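Local structure of uncharacterized conserved protein (Idiomarina loihiensis, 2QSD) at residues A[86-91]-A[103-108]. The protein is of unknown function, belongs to the DUF1543 family and assembles from two copies of a chain built of antiparallel sheets and two helices. Residues are numbered along the deposited sequence; the frame is centred on the assembly and turned at random.
Sequences LYFVNF and HDFTVV
Phe88 and Phe105 bring their rings together across two neighbouring antiparallel strands, 86-90 and 105-108, in a three-stranded sheet where 85-90 is the central strand and 145-148 lies beyond it. The backbone ladder between them alternates hydrogen-bonded pairs, Tyr87 with Val108 and Val89 with Thr106, and non-hydrogen-bonded pairs, Phe88 with Val107 and Asn90 with Phe105. Tyr87 N to Val108 O and the return bond from Val108 N to Tyr87 O both measure 2.8 Å.

Phe88 shows why a long, flat side chain suits this place. From CB its CG lies anti to the backbone N (chi1 171°), which carries the ring across to the partner strand. CD1 then lies 3.7 Å from Thr106 O and 4.0 Å from Val107 CG2, the methyl lying at the ring edge; CE1 presses on Phe105 CD2 at 3.4 Å; and CZ reaches Phe105 CG at 4.1 Å. The two ring planes are inclined at 54°. Phe31 also meets the Phe88 ring edge-to-face, and Ile24 of the second subunit packs on it. Cut back to an alanine, this position would probably lose the ring contact with Phe105 and leave a gap beside Val107 CG2.

Leu86, apolar and long enough to reach across, brings CD1 to Val107 CG1 at 3.8 Å. On this largely apolar face Leu12 of strand 9-17 packs against Phe105 and Val107, while the polar Asn90 suits its place because OD1 is hydrogen-bonded to Glu25 N of the second subunit. The other face, with Tyr87, Val89, Thr106 and Val108, packs partly against helix 113-122, where the compact Val89 and Thr106 both touch Ala120, and Thr106 OG1 has a hydrogen bond to Gln123. Past the end of the strand, Phe91 N donates a longer bond to Asp104 O at 3.2 Å, and this same oxygen lies near the edge of the Phe91 ring, 3.5 Å from CD2.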
loop_
_atom_site.group_PDB
_atom_site.type_symbol
_atom_site.label_atom_id
_atom_site.label_comp_id
_atom_site.label_asym_id
_atom_site.label_seq_id
_atom_site.Cartn_x
_atom_site.Cartn_y
_atom_site.Cartn_z
ATOM N N LEU A 86 17.539 -16.109 6.997
ATOM C CA LEU A 86 16.701 -14.957 7.262
ATOM C C LEU A 86 15.440 -15.016 6.396
ATOM O O LEU A 86 15.516 -15.143 5.168
ATOM C CB LEU A 86 17.501 -13.695 6.952
ATOM C CG LEU A 86 17.216 -12.414 7.719
ATOM C CD1 LEU A 86 17.447 -12.610 9.206
ATOM C CD2 LEU A 86 18.122 -11.334 7.180
ATOM N N TYR A 87 14.281 -14.936 7.039
ATOM C CA TYR A 87 13.023 -14.935 6.320
ATOM C C TYR A 87 12.195 -13.712 6.661
ATOM O O TYR A 87 12.022 -13.365 7.831
ATOM C CB TYR A 87 12.215 -16.200 6.604
ATOM C CG TYR A 87 12.729 -17.447 5.916
ATOM C CD1 TYR A 87 13.576 -18.334 6.583
ATOM C CD2 TYR A 87 12.361 -17.750 4.602
ATOM C CE1 TYR A 87 14.053 -19.486 5.960
ATOM C CE2 TYR A 87 12.832 -18.902 3.970
ATOM C CZ TYR A 87 13.677 -19.766 4.658
ATOM O OH TYR A 87 14.151 -20.907 4.047
ATOM N N PHE A 88 11.686 -13.072 5.613
ATOM C CA PHE A 88 10.785 -11.938 5.716
ATOM C C PHE A 88 9.360 -12.427 5.469
ATOM O O PHE A 88 9.085 -13.019 4.427
ATOM C CB PHE A 88 11.185 -10.901 4.668
ATOM C CG PHE A 88 10.213 -9.772 4.522
ATOM C CD1 PHE A 88 10.096 -8.807 5.520
ATOM C CD2 PHE A 88 9.426 -9.663 3.377
ATOM C CE1 PHE A 88 9.212 -7.755 5.385
ATOM C CE2 PHE A 88 8.533 -8.613 3.235
ATOM C CZ PHE A 88 8.427 -7.655 4.245
ATOM N N VAL A 89 8.463 -12.181 6.421
ATOM C CA VAL A 89 7.097 -12.697 6.341
ATOM C C VAL A 89 6.064 -11.572 6.286
ATOM O O VAL A 89 5.927 -10.790 7.232
ATOM C CB VAL A 89 6.763 -13.665 7.517
ATOM C CG1 VAL A 89 5.308 -14.120 7.456
ATOM C CG2 VAL A 89 7.687 -14.879 7.507
ATOM N N ASN A 90 5.338 -11.516 5.170
ATOM C CA ASN A 90 4.281 -10.534 4.945
ATOM C C ASN A 90 2.913 -11.094 5.339
ATOM O O ASN A 90 2.477 -12.107 4.788
ATOM C CB ASN A 90 4.289 -10.103 3.469
ATOM C CG ASN A 90 3.164 -9.133 3.122
ATOM O OD1 ASN A 90 2.470 -9.314 2.120
ATOM N ND2 ASN A 90 2.983 -8.098 3.944
ATOM N N PHE A 91 2.253 -10.436 6.294
ATOM C CA PHE A 91 0.918 -10.844 6.756
ATOM C C PHE A 91 -0.192 -10.324 5.841
ATOM O O PHE A 91 -0.122 -9.198 5.338
ATOM C CB PHE A 91 0.648 -10.363 8.191
ATOM C CG PHE A 91 1.452 -11.075 9.252
ATOM C CD1 PHE A 91 1.226 -12.420 9.541
ATOM C CD2 PHE A 91 2.411 -10.386 9.992
ATOM C CE1 PHE A 91 1.964 -13.073 10.532
ATOM C CE2 PHE A 91 3.151 -11.028 10.987
ATOM C CZ PHE A 91 2.928 -12.372 11.257
ATOM N N HIS A 103 4.029 -3.366 11.946
ATOM C CA HIS A 103 3.053 -4.284 12.535
ATOM C C HIS A 103 2.558 -5.324 11.526
ATOM O O HIS A 103 2.259 -6.463 11.896
ATOM C CB HIS A 103 1.879 -3.491 13.123
ATOM C CG HIS A 103 0.979 -4.291 14.018
ATOM N ND1 HIS A 103 -0.396 -4.249 13.921
ATOM C CD2 HIS A 103 1.256 -5.149 15.030
ATOM C CE1 HIS A 103 -0.926 -5.043 14.833
ATOM N NE2 HIS A 103 0.054 -5.603 15.518
ATOM N N ASP A 104 2.496 -4.930 10.256
ATOM C CA ASP A 104 1.979 -5.790 9.185
ATOM C C ASP A 104 2.956 -6.867 8.678
ATOM O O ASP A 104 2.602 -7.660 7.800
ATOM C CB ASP A 104 1.455 -4.941 8.010
ATOM C CG ASP A 104 2.517 -4.015 7.421
ATOM O OD1 ASP A 104 3.050 -3.157 8.159
ATOM O OD2 ASP A 104 2.804 -4.134 6.210
ATOM N N PHE A 105 4.174 -6.889 9.221
ATOM C CA PHE A 105 5.180 -7.885 8.837
ATOM C C PHE A 105 6.184 -8.161 9.948
ATOM O O PHE A 105 6.211 -7.457 10.962
ATOM C CB PHE A 105 5.921 -7.462 7.555
ATOM C CG PHE A 105 6.769 -6.229 7.709
ATOM C CD1 PHE A 105 6.279 -4.989 7.321
ATOM C CD2 PHE A 105 8.061 -6.307 8.229
ATOM C CE1 PHE A 105 7.055 -3.850 7.457
ATOM C CE2 PHE A 105 8.839 -5.177 8.371
ATOM C CZ PHE A 105 8.339 -3.948 7.976
ATOM N N THR A 106 7.020 -9.177 9.730
ATOM C CA THR A 106 8.165 -9.460 10.598
ATOM C C THR A 106 9.326 -10.110 9.836
ATOM O O THR A 106 9.177 -10.526 8.684
ATOM C CB THR A 106 7.776 -10.335 11.821
ATOM O OG1 THR A 106 8.855 -10.348 12.764
ATOM C CG2 THR A 106 7.464 -11.759 11.401
ATOM N N VAL A 107 10.484 -10.166 10.490
ATOM C CA VAL A 107 11.629 -10.924 10.007
ATOM C C VAL A 107 11.970 -11.963 11.069
ATOM O O VAL A 107 12.031 -11.644 12.257
ATOM C CB VAL A 107 12.849 -10.013 9.710
ATOM C CG1 VAL A 107 14.037 -10.834 9.215
ATOM C CG2 VAL A 107 12.494 -8.942 8.670
ATOM N N VAL A 108 12.150 -13.211 10.644
ATOM C CA VAL A 108 12.488 -14.318 11.548
ATOM C C VAL A 108 13.641 -15.155 10.997
ATOM O O VAL A 108 13.979 -15.066 9.813
ATOM C CB VAL A 108 11.279 -15.275 11.825
ATOM C CG1 VAL A 108 10.163 -14.576 12.606
ATOM C CG2 VAL A 108 10.750 -15.912 10.531
#